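Local coordinates for protein Sfrice_029225 (Spodoptera frugiperda, PDB 6I50) that probably acts as a tumour necrosis factor family cytokine, binding a receptor of the TNF receptor type, at residues A[91-96]-A[131-136]; A[78-83]-A[142-147]. One frame throughout, in Å; residues are numbered along the deposited sequence.

How the interactions relate
Interactions 1 and 2 pair neighbouring strands of the TNF jelly roll at two distant places, and show two ways in which side chains supplement backbone pairing between strands. In interaction 1, 91-96 meets 131-136 within the sheet that holds strands 84-92 and 134-139; in interaction 2, 78-83 meets 142-147 within the other sheet, where strands 68-80 and 144-161 pair. Strand 84-92 follows 68-80 in the chain, and 144-161 follows 134-139, which places both segments of interaction 1 between those of interaction 2 in sequence. The contacts lie on opposite sides of the chain's centre, with their own centres 27 Å apart and their nearest atoms about 11 Å apart, and do not touch.

Interaction 1 (A[91-96]-A[131-136]); sequences RTNADI and AGDRLA
The carboxylate of D133 is gripped from 91-96 at both of its oxygens. OD1 takes the shorter bond, 2.7 Å from ND2 of N93, which arrives on the anti side with the amide plane almost perpendicular to the carboxylate, at 89°. OD2 takes the salt bridge, 2.9 Å from NH2 of R91; this donor comes on the syn side but well out of the carboxylate plane. OD2 also accepts from the backbone N of K130, so that this buried acid has three donors and its rotation is fixed. R91 reaches it by a folded chain: CG stands anti to the backbone N (chi1 -168°), then the chain bends at the next two torsions, laying CD of R91 against OD2 of D133 at 3.4 Å. The guanidinium is shared, since NH1 forms a salt bridge with E100 and NH2 also bonds to the carbonyl of F128. On the same face of the sheet, CG of R91 rests against CD2 of L135 at 3.7 Å.

The backbones carrying these side chains form a regular antiparallel pairing. T92 and R134 are a hydrogen-bonded pair, with T92 N to R134 O at 2.9 Å and R134 N to T92 O at 2.8 Å, while R91 and L135 form the adjoining non-hydrogen-bonded pair. Beyond T92 the side chains of N93 and D133 carry the contact, and 91-96 turns at N93. The other end of the N93 amide, OD1, accepts from the backbone N of D95 at 2.9 Å, making an Asx turn within a type I beta turn from N93 to I96. One water joins A94 N to the carbonyl of G132, whose oxygen also receives NH1 of R134.

The whole is an antiparallel strand pair in one sheet of the TNF jelly roll, with a turn following N93.

Interaction 2 (A[78-83]-A[142-147]); sequences YLDSHD and GDRHSL
Strands 68-80 and 144-161 are neighbours in one sheet of the TNF jelly roll, and here, at the end of strand 68-80, the backbones share a single bridge, Y78 with S146. L79 N donates to H145 O at 3.1 Å. Beyond it a side chain takes over the pairing: chi1 of D80, at -164°, swings the carboxylate away from its own amide and across to 144-147, where its OD1 accepts H145 N at 2.7 Å and, at a longer 3.3 Å, ND1 of the same histidine. The two donors come from opposite faces of the carboxylate plane, and a water also donates to OD1.

The other oxygen turns back on its own segment. OD2 of D80 receives H82 N, which closes an Asx turn, and H82 ND1 at 2.7 Å on its syn lone pair; the buried carboxylate thus ties a turn to a strand. Were an alanine here instead of D80, the amide of H145 would probably lose its acceptor and the H82 ring would be held by its stack on R144 without the bond at ND1.

Held in this way, H82 offers a face to R144, whose guanidinium lies flat upon it, planes at 9° and centres 3.7 Å apart. T84 O takes the NH1 of this arginine, helping to fix the stack. The backbone of D143 and R144 forms a G1 beta bulge opposite V31 of strand 28-31, which also pairs with 144-161. Farther along, L79 CD2 meets L147 CD1 at 4.0 Å, with L28 touching both leucines.

Interaction 1 (A[91-96]-A[131-136])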
ATOM      1  N   ARG A  91      -5.847  15.739  -9.249  1.00 11.11           N
ATOM      2  CA  ARG A  91      -7.288  15.901  -9.132  1.00 11.13           C
ATOM      3  C   ARG A  91      -7.715  17.187  -9.830  1.00 11.20           C
ATOM      4  O   ARG A  91      -7.144  18.259  -9.586  1.00 13.87           O
ATOM      5  CB  ARG A  91      -7.723  15.933  -7.664  1.00 13.97           C
ATOM      6  CG  ARG A  91      -9.232  15.810  -7.481  1.00 17.86           C
ATOM      7  CD  ARG A  91      -9.841  17.092  -6.960  1.00 22.45           C
ATOM      8  NE  ARG A  91      -9.227  17.520  -5.709  1.00 19.82           N
ATOM      9  CZ  ARG A  91      -9.544  17.036  -4.511  1.00 30.10           C
ATOM     10  NH1 ARG A  91      -8.927  17.492  -3.426  1.00 28.26           N
ATOM     11  NH2 ARG A  91     -10.472  16.094  -4.391  1.00 22.19           N
ATOM     12  N   THR A  92      -8.704  17.075 -10.710  1.00 11.01           N
ATOM     13  CA  THR A  92      -9.288  18.220 -11.382  1.00 13.33           C
ATOM     14  C   THR A  92     -10.794  18.188 -11.172  1.00 12.73           C
ATOM     15  O   THR A  92     -11.377  17.151 -10.853  1.00 14.78           O
ATOM     16  CB  THR A  92      -8.965  18.235 -12.886  1.00 17.99           C
ATOM     17  OG1 THR A  92      -9.334  16.977 -13.468  1.00 14.72           O
ATOM     18  CG2 THR A  92      -7.475  18.488 -13.123  1.00 14.09           C
ATOM     19  N   ASN A  93     -11.420  19.343 -11.356  1.00 13.64           N
ATOM     20  CA  ASN A  93     -12.853  19.481 -11.155  1.00 15.08           C
ATOM     21  C   ASN A  93     -13.257  20.809 -11.764  1.00 16.91           C
ATOM     22  O   ASN A  93     -12.450  21.739 -11.826  1.00 18.21           O
ATOM     23  CB  ASN A  93     -13.216  19.423  -9.659  1.00 20.72           C
ATOM     24  CG  ASN A  93     -14.716  19.398  -9.410  1.00 26.82           C
ATOM     25  OD1 ASN A  93     -15.410  20.368  -9.683  1.00 22.23           O
ATOM     26  ND2 ASN A  93     -15.217  18.290  -8.860  1.00 26.92           N
ATOM     27  N   ALA A  94     -14.502  20.887 -12.231  1.00 17.02           N
ATOM     28  CA  ALA A  94     -14.975  22.133 -12.828  1.00 20.38           C
ATOM     29  C   ALA A  94     -14.873  23.306 -11.863  1.00 20.92           C
ATOM     30  O   ALA A  94     -14.772  24.458 -12.305  1.00 22.65           O
ATOM     31  CB  ALA A  94     -16.420  21.976 -13.307  1.00 21.87           C
ATOM     32  N   ASP A  95     -14.871  23.037 -10.558  1.00 21.98           N
ATOM     33  CA  ASP A  95     -14.916  24.084  -9.547  1.00 27.72           C
ATOM     34  C   ASP A  95     -13.539  24.521  -9.062  1.00 21.89           C
ATOM     35  O   ASP A  95     -13.461  25.379  -8.178  1.00 29.74           O
ATOM     36  CB  ASP A  95     -15.763  23.623  -8.353  1.00 31.58           C
ATOM     37  CG  ASP A  95     -17.175  23.217  -8.758  1.00 39.29           C
ATOM     38  OD1 ASP A  95     -17.740  23.843  -9.683  1.00 38.16           O
ATOM     39  OD2 ASP A  95     -17.723  22.272  -8.150  1.00 45.55           O
ATOM     40  N   ILE A  96     -12.455  23.961  -9.603  1.00 19.58           N
ATOM     41  CA  ILE A  96     -11.114  24.418  -9.263  1.00 25.12           C
ATOM     42  C   ILE A  96     -10.330  24.716 -10.534  1.00 26.17           C
ATOM     43  O   ILE A  96     -10.551  24.108 -11.586  1.00 17.70           O
ATOM     44  CB  ILE A  96     -10.351  23.403  -8.381  1.00 28.12           C
ATOM     45  CG1 ILE A  96     -10.066  22.113  -9.142  1.00 25.04           C
ATOM     46  CG2 ILE A  96     -11.130  23.105  -7.106  1.00 34.09           C
ATOM     47  CD1 ILE A  96      -9.541  21.012  -8.245  1.00 32.16           C
ATOM     48  N   ALA A 131     -17.950  14.399  -6.007  1.00 14.57           N
ATOM     49  CA  ALA A 131     -18.635  14.118  -7.259  1.00 11.86           C
ATOM     50  C   ALA A 131     -18.188  15.124  -8.312  1.00 13.98           C
ATOM     51  O   ALA A 131     -18.111  16.328  -8.047  1.00 16.28           O
ATOM     52  CB  ALA A 131     -20.155  14.178  -7.065  1.00 12.65           C
ATOM     53  N   GLY A 132     -17.845  14.617  -9.497  1.00 13.67           N
ATOM     54  CA  GLY A 132     -17.333  15.453 -10.562  1.00 17.31           C
ATOM     55  C   GLY A 132     -15.822  15.550 -10.631  1.00 17.19           C
ATOM     56  O   GLY A 132     -15.295  16.083 -11.616  1.00 17.01           O
ATOM     57  N   ASP A 133     -15.106  15.066  -9.619  1.00 12.57           N
ATOM     58  CA  ASP A 133     -13.651  15.040  -9.689  1.00 11.64           C
ATOM     59  C   ASP A 133     -13.188  14.104 -10.794  1.00 13.64           C
ATOM     60  O   ASP A 133     -13.803  13.064 -11.048  1.00 12.34           O
ATOM     61  CB  ASP A 133     -13.045  14.566  -8.370  1.00 10.04           C
ATOM     62  CG  ASP A 133     -13.033  15.635  -7.296  1.00 16.16           C
ATOM     63  OD1 ASP A 133     -13.458  16.780  -7.556  1.00 21.16           O
ATOM     64  OD2 ASP A 133     -12.582  15.316  -6.172  1.00 18.89           O
ATOM     65  N   ARG A 134     -12.088  14.474 -11.444  1.00 11.50           N
ATOM     66  CA  ARG A 134     -11.333  13.574 -12.302  1.00 10.23           C
ATOM     67  C   ARG A 134      -9.969  13.332 -11.670  1.00 10.97           C
ATOM     68  O   ARG A 134      -9.359  14.256 -11.111  1.00 14.26           O
ATOM     69  CB  ARG A 134     -11.167  14.141 -13.714  1.00 10.96           C
ATOM     70  CG  ARG A 134     -12.283  13.754 -14.675  1.00 17.10           C
ATOM     71  CD  ARG A 134     -13.625  14.346 -14.273  1.00 15.55           C
ATOM     72  NE  ARG A 134     -14.578  14.302 -15.374  1.00 16.24           N
ATOM     73  CZ  ARG A 134     -15.777  14.874 -15.357  1.00 16.63           C
ATOM     74  NH1 ARG A 134     -16.186  15.535 -14.282  1.00 19.03           N
ATOM     75  NH2 ARG A 134     -16.575  14.787 -16.419  1.00 18.29           N
ATOM     76  N   LEU A 135      -9.506  12.085 -11.742  1.00 11.65           N
ATOM     77  CA  LEU A 135      -8.196  11.700 -11.235  1.00 13.24           C
ATOM     78  C   LEU A 135      -7.360  11.168 -12.385  1.00 13.02           C
ATOM     79  O   LEU A 135      -7.826  10.316 -13.144  1.00 12.29           O
ATOM     80  CB  LEU A 135      -8.303  10.632 -10.148  1.00 11.89           C
ATOM     81  CG  LEU A 135      -9.134  11.001  -8.920  1.00 17.96           C
ATOM     82  CD1 LEU A 135      -9.228   9.801  -7.982  1.00 14.56           C
ATOM     83  CD2 LEU A 135      -8.540  12.198  -8.198  1.00 18.94           C
ATOM     84  N   ALA A 136      -6.130  11.659 -12.498  1.00 13.06           N
ATOM     85  CA  ALA A 136      -5.175  11.157 -13.476  1.00 11.15           C
ATOM     86  C   ALA A 136      -3.836  10.930 -12.795  1.00 11.31           C
ATOM     87  O   ALA A 136      -3.489  11.623 -11.837  1.00 10.34           O
ATOM     88  CB  ALA A 136      -4.989  12.133 -14.644  1.00 11.86           C
TER
HETATM   89  O   HOH W   1      -7.313  14.995 -13.152  1.00 10.00           O
HETATM   90  O   HOH W   2     -16.138  18.632 -12.546  1.00 18.15           O

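Interaction 2 (A[78-83]-A[142-147])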
ATOM      1  N   TYR A  78       7.457   0.640 -13.448  1.00 12.73           N
ATOM      2  CA  TYR A  78       8.400   1.199 -14.407  1.00 12.38           C
ATOM      3  C   TYR A  78       9.392   0.146 -14.875  1.00 10.53           C
ATOM      4  O   TYR A  78       9.823  -0.716 -14.103  1.00 15.33           O
ATOM      5  CB  TYR A  78       9.163   2.377 -13.796  1.00 11.33           C
ATOM      6  CG  TYR A  78       8.284   3.558 -13.453  1.00 10.19           C
ATOM      7  CD1 TYR A  78       8.000   4.541 -14.394  1.00 10.44           C
ATOM      8  CD2 TYR A  78       7.735   3.688 -12.186  1.00 14.81           C
ATOM      9  CE1 TYR A  78       7.190   5.624 -14.073  1.00 12.08           C
ATOM     10  CE2 TYR A  78       6.936   4.760 -11.855  1.00 16.83           C
ATOM     11  CZ  TYR A  78       6.664   5.723 -12.798  1.00 15.72           C
ATOM     12  OH  TYR A  78       5.861   6.787 -12.448  1.00 14.14           O
ATOM     13  N   LEU A  79       9.753   0.226 -16.150  1.00 11.85           N
ATOM     14  CA  LEU A  79      10.850  -0.548 -16.726  1.00 13.64           C
ATOM     15  C   LEU A  79      11.626   0.509 -17.501  1.00 16.04           C
ATOM     16  O   LEU A  79      11.342   0.775 -18.671  1.00 15.91           O
ATOM     17  CB  LEU A  79      10.359  -1.699 -17.607  1.00 14.97           C
ATOM     18  CG  LEU A  79      11.460  -2.620 -18.138  1.00 18.04           C
ATOM     19  CD1 LEU A  79      12.372  -3.049 -17.001  1.00 27.79           C
ATOM     20  CD2 LEU A  79      10.871  -3.835 -18.834  1.00 21.03           C
ATOM     21  N   ASP A  80      12.580   1.140 -16.824  1.00 15.41           N
ATOM     22  CA  ASP A  80      13.113   2.406 -17.296  1.00 15.88           C
ATOM     23  C   ASP A  80      14.565   2.513 -16.864  1.00 15.98           C
ATOM     24  O   ASP A  80      14.991   1.880 -15.894  1.00 19.45           O
ATOM     25  CB  ASP A  80      12.285   3.577 -16.750  1.00 17.03           C
ATOM     26  CG  ASP A  80      12.532   4.869 -17.500  1.00 24.56           C
ATOM     27  OD1 ASP A  80      11.822   5.133 -18.492  1.00 27.36           O
ATOM     28  OD2 ASP A  80      13.436   5.623 -17.088  1.00 28.78           O
ATOM     29  N   SER A  81      15.321   3.331 -17.590  1.00 14.83           N
ATOM     30  CA  SER A  81      16.743   3.483 -17.316  1.00 16.79           C
ATOM     31  C   SER A  81      17.077   4.752 -16.539  1.00 15.68           C
ATOM     32  O   SER A  81      18.243   4.949 -16.188  1.00 19.43           O
ATOM     33  CB  SER A  81      17.543   3.452 -18.626  1.00 22.40           C
ATOM     34  OG  SER A  81      17.102   4.458 -19.514  1.00 25.94           O
ATOM     35  N   HIS A  82      16.100   5.613 -16.258  1.00 13.33           N
ATOM     36  CA  HIS A  82      16.382   6.823 -15.493  1.00 16.69           C
ATOM     37  C   HIS A  82      16.664   6.496 -14.028  1.00 19.19           C
ATOM     38  O   HIS A  82      16.173   5.503 -13.483  1.00 18.51           O
ATOM     39  CB  HIS A  82      15.214   7.805 -15.591  1.00 16.49           C
ATOM     40  CG  HIS A  82      15.118   8.486 -16.918  1.00 21.42           C
ATOM     41  ND1 HIS A  82      14.366   7.986 -17.958  1.00 23.81           N
ATOM     42  CD2 HIS A  82      15.705   9.613 -17.387  1.00 26.36           C
ATOM     43  CE1 HIS A  82      14.482   8.781 -19.006  1.00 29.12           C
ATOM     44  NE2 HIS A  82      15.294   9.775 -18.688  1.00 27.67           N
ATOM     45  N   ASP A  83      17.472   7.349 -13.390  1.00 16.56           N
ATOM     46  CA  ASP A  83      17.813   7.135 -11.988  1.00 18.00           C
ATOM     47  C   ASP A  83      16.605   7.320 -11.083  1.00 21.31           C
ATOM     48  O   ASP A  83      16.487   6.624 -10.067  1.00 21.95           O
ATOM     49  CB  ASP A  83      18.932   8.084 -11.559  1.00 20.42           C
ATOM     50  CG  ASP A  83      20.300   7.638 -12.043  1.00 30.93           C
ATOM     51  OD1 ASP A  83      20.432   6.479 -12.490  1.00 30.51           O
ATOM     52  OD2 ASP A  83      21.247   8.450 -11.973  1.00 33.18           O
ATOM     53  N   GLY A 142       9.648  13.987 -17.708  1.00 43.10           N
ATOM     54  CA  GLY A 142       9.267  13.579 -19.042  1.00 45.04           C
ATOM     55  C   GLY A 142       9.803  12.214 -19.420  1.00 38.72           C
ATOM     56  O   GLY A 142      10.895  11.807 -19.026  1.00 44.88           O
ATOM     57  N   ASP A 143       8.989  11.495 -20.191  1.00 39.04           N
ATOM     58  CA  ASP A 143       9.410  10.299 -20.902  1.00 40.58           C
ATOM     59  C   ASP A 143       9.979   9.230 -19.982  1.00 39.76           C
ATOM     60  O   ASP A 143      11.196   9.050 -19.882  1.00 51.81           O
ATOM     61  CB  ASP A 143      10.412  10.678 -21.984  1.00 49.00           C
ATOM     62  CG  ASP A 143       9.757  11.417 -23.130  1.00 57.11           C
ATOM     63  OD1 ASP A 143       8.879  12.270 -22.864  1.00 56.49           O
ATOM     64  OD2 ASP A 143      10.107  11.139 -24.296  1.00 60.19           O
ATOM     65  N   ARG A 144       9.086   8.522 -19.308  1.00 26.18           N
ATOM     66  CA  ARG A 144       9.413   7.306 -18.589  1.00 21.15           C
ATOM     67  C   ARG A 144       8.624   6.169 -19.216  1.00 21.68           C
ATOM     68  O   ARG A 144       7.529   6.377 -19.755  1.00 22.03           O
ATOM     69  CB  ARG A 144       9.086   7.426 -17.094  1.00 17.96           C
ATOM     70  CG  ARG A 144       9.819   8.556 -16.387  1.00 22.33           C
ATOM     71  CD  ARG A 144      11.304   8.292 -16.315  1.00 22.05           C
ATOM     72  NE  ARG A 144      11.970   9.132 -15.317  1.00 24.39           N
ATOM     73  CZ  ARG A 144      12.547  10.301 -15.576  1.00 26.70           C
ATOM     74  NH1 ARG A 144      13.138  10.981 -14.600  1.00 33.36           N
ATOM     75  NH2 ARG A 144      12.546  10.794 -16.810  1.00 26.17           N
ATOM     76  N   HIS A 145       9.195   4.972 -19.170  1.00 18.25           N
ATOM     77  CA  HIS A 145       8.541   3.779 -19.682  1.00 17.48           C
ATOM     78  C   HIS A 145       8.000   2.947 -18.530  1.00 16.19           C
ATOM     79  O   HIS A 145       8.686   2.736 -17.526  1.00 15.52           O
ATOM     80  CB  HIS A 145       9.507   2.937 -20.514  1.00 18.90           C
ATOM     81  CG  HIS A 145      10.047   3.649 -21.713  1.00 28.69           C
ATOM     82  ND1 HIS A 145      11.010   4.631 -21.624  1.00 32.94           N
ATOM     83  CD2 HIS A 145       9.757   3.523 -23.028  1.00 32.24           C
ATOM     84  CE1 HIS A 145      11.295   5.075 -22.835  1.00 34.08           C
ATOM     85  NE2 HIS A 145      10.548   4.419 -23.704  1.00 32.41           N
ATOM     86  N   SER A 146       6.768   2.473 -18.686  1.00 14.59           N
ATOM     87  CA  SER A 146       6.124   1.632 -17.688  1.00 16.78           C
ATOM     88  C   SER A 146       5.492   0.426 -18.370  1.00 16.92           C
ATOM     89  O   SER A 146       5.175   0.455 -19.563  1.00 17.69           O
ATOM     90  CB  SER A 146       5.065   2.407 -16.890  1.00 19.79           C
ATOM     91  OG  SER A 146       4.214   3.141 -17.752  1.00 27.93           O
ATOM     92  N   LEU A 147       5.316  -0.647 -17.598  1.00 14.71           N
ATOM     93  CA  LEU A 147       4.677  -1.866 -18.090  1.00 14.32           C
ATOM     94  C   LEU A 147       3.196  -1.816 -17.737  1.00 13.81           C
ATOM     95  O   LEU A 147       2.825  -1.869 -16.558  1.00 14.80           O
ATOM     96  CB  LEU A 147       5.338  -3.109 -17.500  1.00 13.65           C
ATOM     97  CG  LEU A 147       6.753  -3.412 -17.979  1.00 16.70           C
ATOM     98  CD1 LEU A 147       7.300  -4.642 -17.269  1.00 16.17           C
ATOM     99  CD2 LEU A 147       6.761  -3.616 -19.485  1.00 24.01           C
TER
HETATM  100  O   HOH W   3      13.062   6.493 -20.746  1.00 57.58           O